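Local structure of Hen1 (Anabaena variabilis, 3JWH) at residues Q55-D60 against H101-A106; I34-G39 against G91-Q96; Q15-G20 against S200-A205; A131-V136 against F182-Q187. The protein probably transfers a methyl group from S-adenosylmethionine to the 2'-hydroxyl of the 3'-terminal nucleotide of RNA, through this methyltransferase domain. All blocks are in the same frame, centred on the assembly; numbering follows the deposited sequence.

Interaction 1. Residues Q55-D60 against H101-A106; sequences QITGVD and HGYDAA. With SAH (S-adenosyl-L-homocysteine), chain C.
Tyr-103 keeps CG beside its backbone N (chi1 -72°), which carries the ring across to Thr-57, and Thr-57 in turn holds OG1 beside its own N (chi1 -67°), facing the incoming phenol. The two hydroxyls meet in a very short hydrogen bond, Thr-57 OG1 to Tyr-103 OH at 2.5 Å, with the side chains crossing at about a right angle. Gln-55, extended from the first residue of the strand, lays its amide by the same ring: CD lies 3.8 Å from Tyr-103 CE1, the two planes 49° apart. Strand 55-60 and strand 105-109, which the tyrosine precedes, are not neighbours in the Rossmann-like methyltransferase sheet; strand 32-36 runs between them, and the tyrosine spans it, packing on Ile-34. Putting an alanine at Gln-55 would probably leave that flank of the ring uncovered and Arg-32, now bonded to OE1, without this acceptor. At the far end of strand 55-60, Asp-60 grips the ribose of S-adenosyl-L-homocysteine, its OD1 accepting from SAH O2' at 2.9 Å and its OD2 from O3'.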
loop_
_atom_site.group_PDB
_atom_site.type_symbol
_atom_site.label_atom_id
_atom_site.label_comp_id
_atom_site.label_asym_id
_atom_site.label_seq_id
_atom_site.Cartn_x
_atom_site.Cartn_y
_atom_site.Cartn_z
ATOM N N GLN A 55 -1.245 10.721 -11.249
ATOM C CA GLN A 55 -1.634 9.453 -11.827
ATOM C C GLN A 55 -1.936 8.465 -10.722
ATOM O O GLN A 55 -1.148 8.298 -9.795
ATOM C CB GLN A 55 -0.542 8.905 -12.736
ATOM C CG GLN A 55 -0.885 7.555 -13.332
ATOM C CD GLN A 55 0.118 7.132 -14.400
ATOM O OE1 GLN A 55 1.250 7.613 -14.426
ATOM N NE2 GLN A 55 -0.294 6.224 -15.270
ATOM N N ILE A 56 -3.104 7.847 -10.826
ATOM C CA ILE A 56 -3.570 6.871 -9.860
ATOM C C ILE A 56 -3.885 5.550 -10.571
ATOM O O ILE A 56 -4.741 5.509 -11.443
ATOM C CB ILE A 56 -4.882 7.345 -9.153
ATOM C CG1 ILE A 56 -4.650 8.621 -8.347
ATOM C CG2 ILE A 56 -5.403 6.274 -8.261
ATOM C CD1 ILE A 56 -4.600 9.860 -9.157
ATOM N N THR A 57 -3.190 4.476 -10.216
ATOM C CA THR A 57 -3.485 3.187 -10.809
ATOM C C THR A 57 -3.729 2.172 -9.709
ATOM O O THR A 57 -2.922 2.052 -8.805
ATOM C CB THR A 57 -2.334 2.664 -11.683
ATOM O OG1 THR A 57 -2.186 3.503 -12.829
ATOM C CG2 THR A 57 -2.631 1.247 -12.139
ATOM N N GLY A 58 -4.838 1.442 -9.806
ATOM C CA GLY A 58 -5.174 0.415 -8.833
ATOM C C GLY A 58 -5.143 -0.962 -9.474
ATOM O O GLY A 58 -5.694 -1.158 -10.551
ATOM N N VAL A 59 -4.505 -1.918 -8.806
ATOM C CA VAL A 59 -4.374 -3.273 -9.316
ATOM C C VAL A 59 -4.960 -4.297 -8.345
ATOM O O VAL A 59 -4.693 -4.227 -7.157
ATOM C CB VAL A 59 -2.863 -3.633 -9.543
ATOM C CG1 VAL A 59 -2.740 -5.030 -10.156
ATOM C CG2 VAL A 59 -2.197 -2.590 -10.434
ATOM N N ASP A 60 -5.755 -5.245 -8.848
ATOM C CA ASP A 60 -6.308 -6.302 -7.998
ATOM C C ASP A 60 -6.618 -7.543 -8.822
ATOM O O ASP A 60 -6.971 -7.439 -9.992
ATOM C CB ASP A 60 -7.586 -5.845 -7.288
ATOM C CG ASP A 60 -7.785 -6.558 -5.953
ATOM O OD1 ASP A 60 -8.282 -7.704 -5.927
ATOM O OD2 ASP A 60 -7.409 -5.969 -4.923
ATOM N N HIS A 101 5.650 -0.577 -14.097
ATOM C CA HIS A 101 6.840 0.283 -14.178
ATOM C C HIS A 101 6.575 1.779 -14.236
ATOM O O HIS A 101 5.485 2.230 -14.589
ATOM C CB HIS A 101 7.675 -0.039 -15.435
ATOM C CG HIS A 101 8.345 -1.375 -15.414
ATOM N ND1 HIS A 101 9.203 -1.763 -14.409
ATOM C CD2 HIS A 101 8.333 -2.391 -16.314
ATOM C CE1 HIS A 101 9.693 -2.959 -14.688
ATOM N NE2 HIS A 101 9.183 -3.363 -15.839
ATOM N N GLY A 102 7.617 2.537 -13.915
ATOM C CA GLY A 102 7.560 3.979 -14.002
ATOM C C GLY A 102 6.828 4.816 -12.985
ATOM O O GLY A 102 6.691 6.017 -13.215
ATOM N N TYR A 103 6.349 4.227 -11.889
ATOM C CA TYR A 103 5.625 4.997 -10.864
ATOM C C TYR A 103 6.547 5.552 -9.775
ATOM O O TYR A 103 7.619 5.017 -9.500
ATOM C CB TYR A 103 4.543 4.132 -10.185
ATOM C CG TYR A 103 3.352 3.830 -11.055
ATOM C CD1 TYR A 103 2.266 4.712 -11.126
ATOM C CD2 TYR A 103 3.330 2.696 -11.860
ATOM C CE1 TYR A 103 1.188 4.465 -11.982
ATOM C CE2 TYR A 103 2.262 2.441 -12.722
ATOM C CZ TYR A 103 1.204 3.314 -12.782
ATOM O OH TYR A 103 0.140 3.042 -13.607
ATOM N N ASP A 104 6.128 6.646 -9.163
ATOM C CA ASP A 104 6.916 7.224 -8.084
ATOM C C ASP A 104 6.827 6.350 -6.838
ATOM O O ASP A 104 7.800 6.191 -6.113
ATOM C CB ASP A 104 6.409 8.617 -7.744
ATOM C CG ASP A 104 6.606 9.589 -8.868
ATOM O OD1 ASP A 104 7.653 9.501 -9.534
ATOM O OD2 ASP A 104 5.727 10.445 -9.080
ATOM N N ALA A 105 5.648 5.783 -6.609
ATOM C CA ALA A 105 5.412 4.961 -5.428
ATOM C C ALA A 105 4.392 3.860 -5.653
ATOM O O ALA A 105 3.508 3.960 -6.505
ATOM C CB ALA A 105 4.943 5.853 -4.270
ATOM N N ALA A 106 4.544 2.802 -4.873
ATOM C CA ALA A 106 3.637 1.679 -4.888
ATOM C C ALA A 106 3.109 1.583 -3.448
ATOM O O ALA A 106 3.874 1.723 -2.492
ATOM C CB ALA A 106 4.387 0.420 -5.242
HETATM N N SAH C . -6.129 -2.235 0.167
HETATM C CA SAH C . -7.595 -2.300 0.264
HETATM C CB SAH C . -7.998 -3.591 0.980
HETATM C CG SAH C . -7.438 -4.807 0.243
HETATM S SD SAH C . -7.805 -6.409 1.051
HETATM C C SAH C . -8.111 -1.107 1.070
HETATM O O SAH C . -8.279 -1.292 2.295
HETATM O OXT SAH C . -8.324 -0.044 0.445
HETATM C "C5'" SAH C . -6.626 -7.432 0.099
HETATM C "C4'" SAH C . -6.719 -7.135 -1.399
HETATM O "O4'" SAH C . -5.607 -7.762 -2.063
HETATM C "C3'" SAH C . -7.996 -7.745 -1.985
HETATM O "O3'" SAH C . -8.519 -6.893 -3.007
HETATM C "C2'" SAH C . -7.462 -9.042 -2.592
HETATM O "O2'" SAH C . -8.316 -9.445 -3.667
HETATM C "C1'" SAH C . -6.149 -8.508 -3.162
HETATM N N9 SAH C . -5.211 -9.595 -3.514
HETATM C C8 SAH C . -4.911 -10.642 -2.750
HETATM N N7 SAH C . -4.007 -11.399 -3.366
HETATM C C5 SAH C . -3.728 -10.832 -4.535
HETATM C C6 SAH C . -2.887 -11.152 -5.589
HETATM N N6 SAH C . -2.141 -12.255 -5.547
HETATM N N1 SAH C . -2.845 -10.346 -6.653
HETATM C C2 SAH C . -3.593 -9.253 -6.712
HETATM N N3 SAH C . -4.405 -8.919 -5.728
HETATM C C4 SAH C . -4.498 -9.681 -4.631
#

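Interaction 2. Residues I34-G39 against G91-Q96; sequences IDLGCG and GALTYQ. With SAH (S-adenosyl-L-homocysteine), chain C.
Leu-93 N donates to N1 of the adenine of S-adenosyl-L-homocysteine at 2.7 Å, a bond bent to 140° at the hydrogen. The same residue meets the base with its side chain: Leu-93 CB lies 3.6 Å from SAH N1, and CD1 is 3.8 Å from SAH C2. The other branch turns to the protein, and Leu-93 CD2 lies 3.5 Å from Leu-36 CB, tighter than usual for two carbons. Leu-93 holds CG beside its backbone N (chi1 -60°), which sends CD1 to the adenine and CD2 to Leu-36. The two side chains cross obliquely, one at the end of strand 32-36 and one in the type I turn 92-95.

The run Gly-37, Cys-38, Gly-39 is the glycine-rich loop that follows the first strand of Rossmann-like methyltransferases. Gly-37 O accepts from the ligand amino nitrogen, SAH N, at 3.1 Å. Both glycines have positive phi, a region that glycine enters easily, and a CB on Gly-37 would run into the ribose ring oxygen. Gly-39 CA packs 3.3 Å from SAH O3', and Gly-39 N bonds to Asp-60. An alanine in place of Leu-93 would probably open a gap between the adenine and Leu-36, leaving the base without this apolar cover. Leu-93 also packs on Phe-123 of helix 117-131 and on Val-111.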
loop_
_atom_site.group_PDB
_atom_site.type_symbol
_atom_site.label_atom_id
_atom_site.label_comp_id
_atom_site.label_asym_id
_atom_site.label_seq_id
_atom_site.Cartn_x
_atom_site.Cartn_y
_atom_site.Cartn_z
ATOM N N ILE A 34 0.767 3.731 -7.749
ATOM C CA ILE A 34 0.110 2.507 -8.105
ATOM C C ILE A 34 -0.230 1.743 -6.831
ATOM O O ILE A 34 0.636 1.419 -6.044
ATOM C CB ILE A 34 0.978 1.640 -9.061
ATOM C CG1 ILE A 34 0.234 0.351 -9.393
ATOM C CG2 ILE A 34 2.310 1.302 -8.425
ATOM C CD1 ILE A 34 0.869 -0.458 -10.554
ATOM N N ASP A 35 -1.510 1.445 -6.649
ATOM C CA ASP A 35 -1.981 0.723 -5.474
ATOM C C ASP A 35 -2.166 -0.776 -5.751
ATOM O O ASP A 35 -3.122 -1.180 -6.418
ATOM C CB ASP A 35 -3.288 1.350 -5.010
ATOM C CG ASP A 35 -3.745 0.818 -3.674
ATOM O OD1 ASP A 35 -2.881 0.536 -2.813
ATOM O OD2 ASP A 35 -4.975 0.702 -3.482
ATOM N N LEU A 36 -1.251 -1.585 -5.238
ATOM C CA LEU A 36 -1.289 -3.031 -5.461
ATOM C C LEU A 36 -2.199 -3.744 -4.455
ATOM O O LEU A 36 -1.946 -3.740 -3.263
ATOM C CB LEU A 36 0.134 -3.590 -5.417
ATOM C CG LEU A 36 1.141 -2.833 -6.301
ATOM C CD1 LEU A 36 2.552 -3.274 -5.974
ATOM C CD2 LEU A 36 0.822 -3.065 -7.774
ATOM N N GLY A 37 -3.250 -4.370 -4.966
ATOM C CA GLY A 37 -4.217 -5.041 -4.120
ATOM C C GLY A 37 -5.133 -3.924 -3.657
ATOM O O GLY A 37 -5.434 -3.787 -2.475
ATOM N N CYS A 38 -5.585 -3.122 -4.611
ATOM C CA CYS A 38 -6.427 -1.967 -4.329
ATOM C C CYS A 38 -7.822 -2.236 -3.754
ATOM O O CYS A 38 -8.451 -1.330 -3.212
ATOM C CB CYS A 38 -6.546 -1.113 -5.591
ATOM S SG CYS A 38 -7.528 -1.859 -6.893
ATOM N N GLY A 39 -8.308 -3.462 -3.875
ATOM C CA GLY A 39 -9.623 -3.763 -3.348
ATOM C C GLY A 39 -10.708 -2.857 -3.905
ATOM O O GLY A 39 -10.707 -2.530 -5.095
ATOM N N GLY A 91 -5.193 -8.199 -12.288
ATOM C CA GLY A 91 -3.947 -8.937 -12.385
ATOM C C GLY A 91 -3.455 -9.398 -11.028
ATOM O O GLY A 91 -3.788 -8.796 -10.012
ATOM N N ALA A 92 -2.681 -10.474 -11.014
ATOM C CA ALA A 92 -2.111 -11.011 -9.788
ATOM C C ALA A 92 -0.853 -10.216 -9.446
ATOM O O ALA A 92 -0.148 -9.744 -10.335
ATOM C CB ALA A 92 -1.776 -12.466 -9.978
ATOM N N LEU A 93 -0.559 -10.086 -8.159
ATOM C CA LEU A 93 0.595 -9.304 -7.714
ATOM C C LEU A 93 1.903 -10.053 -7.825
ATOM O O LEU A 93 2.979 -9.466 -7.726
ATOM C CB LEU A 93 0.399 -8.863 -6.262
ATOM C CG LEU A 93 -0.824 -7.985 -5.980
ATOM C CD1 LEU A 93 -0.968 -7.749 -4.480
ATOM C CD2 LEU A 93 -0.689 -6.677 -6.725
ATOM N N THR A 94 1.808 -11.353 -8.044
ATOM C CA THR A 94 2.992 -12.184 -8.129
ATOM C C THR A 94 3.549 -12.296 -9.541
ATOM O O THR A 94 4.543 -12.985 -9.766
ATOM C CB THR A 94 2.679 -13.581 -7.593
ATOM O OG1 THR A 94 1.621 -14.153 -8.366
ATOM C CG2 THR A 94 2.239 -13.500 -6.136
ATOM N N TYR A 95 2.925 -11.619 -10.494
ATOM C CA TYR A 95 3.389 -11.675 -11.872
ATOM C C TYR A 95 4.036 -10.367 -12.321
ATOM O O TYR A 95 3.522 -9.286 -12.045
ATOM C CB TYR A 95 2.228 -12.009 -12.796
ATOM C CG TYR A 95 2.615 -12.008 -14.252
ATOM C CD1 TYR A 95 3.477 -12.976 -14.767
ATOM C CD2 TYR A 95 2.123 -11.028 -15.118
ATOM C CE1 TYR A 95 3.838 -12.971 -16.110
ATOM C CE2 TYR A 95 2.476 -11.013 -16.466
ATOM C CZ TYR A 95 3.334 -11.987 -16.956
ATOM O OH TYR A 95 3.672 -11.974 -18.293
ATOM N N GLN A 96 5.160 -10.477 -13.022
ATOM C CA GLN A 96 5.885 -9.307 -13.502
ATOM C C GLN A 96 5.170 -8.636 -14.653
ATOM O O GLN A 96 5.418 -8.959 -15.817
ATOM C CB GLN A 96 7.281 -9.691 -13.952
ATOM C CG GLN A 96 8.020 -10.578 -12.993
ATOM C CD GLN A 96 9.497 -10.627 -13.308
ATOM O OE1 GLN A 96 9.892 -10.638 -14.479
ATOM N NE2 GLN A 96 10.328 -10.657 -12.267
HETATM N N SAH C . -6.129 -2.235 0.167
HETATM C CA SAH C . -7.595 -2.300 0.264
HETATM C CB SAH C . -7.998 -3.591 0.980
HETATM C CG SAH C . -7.438 -4.807 0.243
HETATM S SD SAH C . -7.805 -6.409 1.051
HETATM C C SAH C . -8.111 -1.107 1.070
HETATM O O SAH C . -8.279 -1.292 2.295
HETATM O OXT SAH C . -8.324 -0.044 0.445
HETATM C "C5'" SAH C . -6.626 -7.432 0.099
HETATM C "C4'" SAH C . -6.719 -7.135 -1.399
HETATM O "O4'" SAH C . -5.607 -7.762 -2.063
HETATM C "C3'" SAH C . -7.996 -7.745 -1.985
HETATM O "O3'" SAH C . -8.519 -6.893 -3.007
HETATM C "C2'" SAH C . -7.462 -9.042 -2.592
HETATM O "O2'" SAH C . -8.316 -9.445 -3.667
HETATM C "C1'" SAH C . -6.149 -8.508 -3.162
HETATM N N9 SAH C . -5.211 -9.595 -3.514
HETATM C C8 SAH C . -4.911 -10.642 -2.750
HETATM N N7 SAH C . -4.007 -11.399 -3.366
HETATM C C5 SAH C . -3.728 -10.832 -4.535
HETATM C C6 SAH C . -2.887 -11.152 -5.589
HETATM N N6 SAH C . -2.141 -12.255 -5.547
HETATM N N1 SAH C . -2.845 -10.346 -6.653
HETATM C C2 SAH C . -3.593 -9.253 -6.712
HETATM N N3 SAH C . -4.405 -8.919 -5.728
HETATM C C4 SAH C . -4.498 -9.681 -4.631
#

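Interaction 3. Residues Q15-G20 against S200-A205; sequences QQRMNG and SPTQMA
Helix 13-27 lies against the sheet with Arg-17 nearest Thr-202, their CA atoms 7.5 Å apart, and one turn on Gly-20 comes opposite Met-204. The contact lays the helix that precedes the first strand of the Rossmann-like methyltransferase fold on strand 202-209, an antiparallel member of the sheet. Arg-17 starts with CG anti to its N (chi1 -163°) and bends at chi3, which brings the guanidinium to Thr-202; the two side chains cross at about a right angle. Arg-17 NE lies 3.7 Å from Thr-202 CG2. The polar ends are joined through a water, which accepts from Arg-17 NH2 at 3.1 Å and sits 2.9 Å from Thr-202 OG1. Other groups hold the guanidinium as well: NH1 bonds to Asn-14, and NE forms a salt bridge with Glu-110 of the ligand pocket, with S-adenosyl-L-homocysteine about 6 Å from the arginine side chain. Gly-20 has no side chain, and the methionine from the strand packs over its backbone, Met-204 CE resting 3.6 Å from Gly-20 O.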
loop_
_atom_site.group_PDB
_atom_site.type_symbol
_atom_site.label_atom_id
_atom_site.label_comp_id
_atom_site.label_asym_id
_atom_site.label_seq_id
_atom_site.Cartn_x
_atom_site.Cartn_y
_atom_site.Cartn_z
ATOM N N GLN A 15 -9.643 5.544 8.360
ATOM C CA GLN A 15 -9.372 6.914 7.965
ATOM C C GLN A 15 -7.996 7.299 8.479
ATOM O O GLN A 15 -7.315 8.134 7.890
ATOM C CB GLN A 15 -10.429 7.859 8.536
ATOM C CG GLN A 15 -10.214 9.320 8.164
ATOM C CD GLN A 15 -10.227 9.548 6.662
ATOM O OE1 GLN A 15 -11.178 9.176 5.975
ATOM N NE2 GLN A 15 -9.171 10.163 6.146
ATOM N N GLN A 16 -7.583 6.693 9.582
ATOM C CA GLN A 16 -6.267 6.995 10.119
ATOM C C GLN A 16 -5.207 6.403 9.215
ATOM O O GLN A 16 -4.159 7.003 8.994
ATOM C CB GLN A 16 -6.103 6.421 11.520
ATOM C CG GLN A 16 -6.545 7.359 12.610
ATOM C CD GLN A 16 -6.107 6.884 13.976
ATOM O OE1 GLN A 16 -6.314 7.569 14.974
ATOM N NE2 GLN A 16 -5.496 5.703 14.027
ATOM N N ARG A 17 -5.489 5.213 8.700
ATOM C CA ARG A 17 -4.553 4.545 7.818
ATOM C C ARG A 17 -4.401 5.352 6.538
ATOM O O ARG A 17 -3.290 5.693 6.141
ATOM C CB ARG A 17 -5.030 3.127 7.498
ATOM C CG ARG A 17 -3.917 2.247 6.944
ATOM C CD ARG A 17 -4.367 0.819 6.701
ATOM N NE ARG A 17 -4.892 0.186 7.903
ATOM C CZ ARG A 17 -6.185 0.112 8.205
ATOM N NH1 ARG A 17 -7.090 0.628 7.387
ATOM N NH2 ARG A 17 -6.570 -0.471 9.333
ATOM N N MET A 18 -5.523 5.678 5.906
ATOM C CA MET A 18 -5.472 6.448 4.678
ATOM C C MET A 18 -4.716 7.762 4.835
ATOM O O MET A 18 -3.875 8.100 3.996
ATOM C CB MET A 18 -6.878 6.709 4.151
ATOM C CG MET A 18 -7.092 6.154 2.748
ATOM S SD MET A 18 -7.077 4.359 2.696
ATOM C CE MET A 18 -8.798 4.039 3.015
ATOM N N ASN A 19 -5.004 8.505 5.899
ATOM C CA ASN A 19 -4.314 9.775 6.140
ATOM C C ASN A 19 -2.819 9.523 6.282
ATOM O O ASN A 19 -1.991 10.296 5.799
ATOM C CB ASN A 19 -4.827 10.431 7.427
ATOM C CG ASN A 19 -6.170 11.118 7.244
ATOM O OD1 ASN A 19 -6.270 12.136 6.555
ATOM N ND2 ASN A 19 -7.208 10.563 7.863
ATOM N N GLY A 20 -2.488 8.438 6.964
ATOM C CA GLY A 20 -1.092 8.097 7.155
ATOM C C GLY A 20 -0.389 7.787 5.849
ATOM O O GLY A 20 0.766 8.149 5.671
ATOM N N SER A 200 0.982 0.773 18.306
ATOM C CA SER A 200 -0.262 1.150 17.641
ATOM C C SER A 200 -0.912 -0.039 16.940
ATOM O O SER A 200 -0.258 -1.046 16.670
ATOM C CB SER A 200 0.005 2.266 16.640
ATOM O OG SER A 200 0.650 3.359 17.272
ATOM N N PRO A 201 -2.215 0.062 16.634
ATOM C CA PRO A 201 -2.963 -1.010 15.971
ATOM C C PRO A 201 -2.566 -1.293 14.519
ATOM O O PRO A 201 -2.799 -2.393 14.014
ATOM C CB PRO A 201 -4.409 -0.539 16.100
ATOM C CG PRO A 201 -4.269 0.939 15.985
ATOM C CD PRO A 201 -3.084 1.230 16.874
ATOM N N THR A 202 -1.974 -0.303 13.857
ATOM C CA THR A 202 -1.540 -0.455 12.469
ATOM C C THR A 202 -0.057 -0.122 12.282
ATOM O O THR A 202 0.397 0.978 12.622
ATOM C CB THR A 202 -2.358 0.463 11.511
ATOM O OG1 THR A 202 -3.748 0.116 11.569
ATOM C CG2 THR A 202 -1.860 0.313 10.065
ATOM N N GLN A 203 0.693 -1.078 11.743
ATOM C CA GLN A 203 2.118 -0.875 11.473
ATOM C C GLN A 203 2.262 -0.418 10.016
ATOM O O GLN A 203 1.561 -0.915 9.128
ATOM C CB GLN A 203 2.895 -2.177 11.635
ATOM C CG GLN A 203 2.390 -3.097 12.713
ATOM C CD GLN A 203 3.275 -4.302 12.874
ATOM O OE1 GLN A 203 4.478 -4.169 13.084
ATOM N NE2 GLN A 203 2.694 -5.484 12.781
ATOM N N MET A 204 3.166 0.521 9.773
ATOM C CA MET A 204 3.405 1.011 8.424
ATOM C C MET A 204 4.903 1.009 8.149
ATOM O O MET A 204 5.715 1.243 9.041
ATOM C CB MET A 204 2.835 2.429 8.247
ATOM C CG MET A 204 3.105 3.052 6.867
ATOM S SD MET A 204 2.087 4.497 6.444
ATOM C CE MET A 204 3.167 5.761 6.888
ATOM N N ALA A 205 5.275 0.698 6.914
ATOM C CA ALA A 205 6.674 0.704 6.543
ATOM C C ALA A 205 6.826 1.556 5.296
ATOM O O ALA A 205 6.110 1.372 4.314
ATOM C CB ALA A 205 7.155 -0.700 6.280
HETATM O O HOH W 1 -4.539 -2.449 10.522
#

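Interaction 4. Residues A131-V136 against F182-Q187; sequences AQPKIV and FAYNVQ
Tyr-184 is far more deeply covered than any other residue here, its ring reaching from the edge strand 184-188 to the loop that leads into strand 135-141. With CG beside the backbone N (chi1 -71°), the ring lies across the start of that strand, and Tyr-184 OH donates to Pro-133 O at 2.5 Å. The hydroxyl is directed at a lone pair, in the carbonyl plane, at a C=O...O angle of 142°, and the carbonyl oxygen is itself at the ring's edge, near its plane. That single bond ties the phenol to the backbone just where the chain leaves helix 117-131.

Gln-132, the first residue beyond the helix, has positive phi and lays its aliphatic part by the hydroxyl, CG 3.5 Å from Tyr-184 OH. Val-136 supplies the apolar side of the contact, its CG2 lying 4.0 Å from Tyr-184 CE2 with the side chains at about a right angle. In the sheet, strand 202-209 runs antiparallel between these two strands, as in the Rossmann-like methyltransferase fold, and the ring of Tyr-184 bridges over it. His-209 of that strand and Phe-128 of helix 117-131 meet the same ring edge-to-face. Ahead of the tyrosine, Ala-183 centres an inverse gamma turn, in which Tyr-184 N bonds to Phe-182 O at 2.7 Å.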
loop_
_atom_site.group_PDB
_atom_site.type_symbol
_atom_site.label_atom_id
_atom_site.label_comp_id
_atom_site.label_asym_id
_atom_site.label_seq_id
_atom_site.Cartn_x
_atom_site.Cartn_y
_atom_site.Cartn_z
ATOM N N ALA A 131 9.437 -3.929 -10.499
ATOM C CA ALA A 131 8.940 -2.553 -10.583
ATOM C C ALA A 131 9.987 -1.590 -10.034
ATOM O O ALA A 131 10.384 -0.631 -10.690
ATOM C CB ALA A 131 7.634 -2.420 -9.803
ATOM N N GLN A 132 10.439 -1.881 -8.821
ATOM C CA GLN A 132 11.443 -1.094 -8.139
ATOM C C GLN A 132 11.142 0.398 -8.094
ATOM O O GLN A 132 11.954 1.206 -8.515
ATOM C CB GLN A 132 12.813 -1.331 -8.780
ATOM C CG GLN A 132 13.994 -1.082 -7.862
ATOM C CD GLN A 132 15.293 -1.688 -8.393
ATOM O OE1 GLN A 132 15.286 -2.749 -9.013
ATOM N NE2 GLN A 132 16.402 -1.033 -8.127
ATOM N N PRO A 133 9.958 0.791 -7.581
ATOM C CA PRO A 133 9.693 2.225 -7.533
ATOM C C PRO A 133 10.576 2.917 -6.471
ATOM O O PRO A 133 11.187 2.258 -5.637
ATOM C CB PRO A 133 8.186 2.298 -7.205
ATOM C CG PRO A 133 7.936 1.036 -6.440
ATOM C CD PRO A 133 8.799 -0.002 -7.123
ATOM N N LYS A 134 10.660 4.235 -6.534
ATOM C CA LYS A 134 11.455 4.979 -5.565
ATOM C C LYS A 134 10.891 4.795 -4.148
ATOM O O LYS A 134 11.644 4.613 -3.191
ATOM C CB LYS A 134 11.450 6.465 -5.915
ATOM C CG LYS A 134 12.399 7.296 -5.055
ATOM C CD LYS A 134 12.404 8.767 -5.458
ATOM C CE LYS A 134 13.520 9.522 -4.741
ATOM N NZ LYS A 134 13.659 10.930 -5.235
ATOM N N ILE A 135 9.570 4.817 -4.038
ATOM C CA ILE A 135 8.898 4.684 -2.746
ATOM C C ILE A 135 7.953 3.501 -2.694
ATOM O O ILE A 135 7.257 3.232 -3.664
ATOM C CB ILE A 135 8.042 5.948 -2.427
ATOM C CG1 ILE A 135 8.918 7.193 -2.411
ATOM C CG2 ILE A 135 7.295 5.772 -1.109
ATOM C CD1 ILE A 135 10.098 7.070 -1.501
ATOM N N VAL A 136 7.929 2.806 -1.563
ATOM C CA VAL A 136 6.997 1.695 -1.342
ATOM C C VAL A 136 6.388 1.815 0.065
ATOM O O VAL A 136 7.110 1.782 1.057
ATOM C CB VAL A 136 7.662 0.306 -1.403
ATOM C CG1 VAL A 136 6.592 -0.750 -1.310
ATOM C CG2 VAL A 136 8.475 0.145 -2.683
ATOM N N PHE A 182 17.111 -6.220 -1.152
ATOM C CA PHE A 182 16.823 -5.211 -2.153
ATOM C C PHE A 182 17.437 -3.841 -1.854
ATOM O O PHE A 182 17.764 -3.534 -0.714
ATOM C CB PHE A 182 15.310 -5.132 -2.302
ATOM C CG PHE A 182 14.684 -6.461 -2.606
ATOM C CD1 PHE A 182 14.767 -7.009 -3.885
ATOM C CD2 PHE A 182 14.056 -7.198 -1.598
ATOM C CE1 PHE A 182 14.239 -8.262 -4.155
ATOM C CE2 PHE A 182 13.527 -8.451 -1.861
ATOM C CZ PHE A 182 13.614 -8.989 -3.139
ATOM N N ALA A 183 17.593 -3.020 -2.890
ATOM C CA ALA A 183 18.204 -1.694 -2.737
ATOM C C ALA A 183 17.298 -0.662 -2.058
ATOM O O ALA A 183 17.004 0.393 -2.621
ATOM C CB ALA A 183 18.676 -1.169 -4.117
ATOM N N TYR A 184 16.859 -0.967 -0.845
ATOM C CA TYR A 184 15.988 -0.056 -0.109
ATOM C C TYR A 184 16.394 0.083 1.345
ATOM O O TYR A 184 17.082 -0.767 1.896
ATOM C CB TYR A 184 14.529 -0.546 -0.115
ATOM C CG TYR A 184 13.830 -0.444 -1.434
ATOM C CD1 TYR A 184 14.042 -1.394 -2.435
ATOM C CD2 TYR A 184 12.984 0.631 -1.707
ATOM C CE1 TYR A 184 13.432 -1.270 -3.675
ATOM C CE2 TYR A 184 12.376 0.757 -2.945
ATOM C CZ TYR A 184 12.602 -0.194 -3.927
ATOM O OH TYR A 184 11.990 -0.065 -5.164
ATOM N N ASN A 185 15.945 1.174 1.947
ATOM C CA ASN A 185 16.155 1.426 3.358
ATOM C C ASN A 185 14.715 1.627 3.859
ATOM O O ASN A 185 13.833 2.070 3.108
ATOM C CB ASN A 185 17.035 2.653 3.562
ATOM C CG ASN A 185 18.475 2.407 3.141
ATOM O OD1 ASN A 185 19.107 3.264 2.536
ATOM N ND2 ASN A 185 19.000 1.231 3.459
ATOM N N VAL A 186 14.461 1.263 5.107
ATOM C CA VAL A 186 13.113 1.342 5.636
ATOM C C VAL A 186 12.976 2.196 6.896
ATOM O O VAL A 186 13.906 2.305 7.694
ATOM C CB VAL A 186 12.606 -0.090 5.936
ATOM C CG1 VAL A 186 13.342 -0.656 7.153
ATOM C CG2 VAL A 186 11.110 -0.099 6.131
ATOM N N GLN A 187 11.809 2.807 7.054
ATOM C CA GLN A 187 11.495 3.620 8.223
ATOM C C GLN A 187 10.132 3.148 8.712
ATOM O O GLN A 187 9.217 2.942 7.915
ATOM C CB GLN A 187 11.411 5.107 7.863
ATOM C CG GLN A 187 12.741 5.840 7.872
ATOM C CD GLN A 187 13.409 5.801 9.232
ATOM O OE1 GLN A 187 12.807 6.178 10.245
ATOM N NE2 GLN A 187 14.662 5.343 9.268
#

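How the interactions relate
All four interactions draw on one mixed seven-stranded sheet. Interactions 1 and 2, with centres 9 Å apart, share its cofactor half: strands 55-60 and 32-36 are neighbours, Val-59 O and Gly-37 N probably hydrogen-bond at 2.6 Å, both contacts touch S-adenosyl-L-homocysteine, and their segments alternate along the chain. Interaction 4 follows both in sequence and meets interaction 1 where strands 105-109 and 135-141 run side by side. Interaction 3 joins helix 13-27, near the start of the chain, to the last strand, so the other three fall between its segments; its centre is about 20 Å from those of 1 and 2. The strands that carry the ligand pocket and those of the antiparallel end thus belong to one continuous sheet.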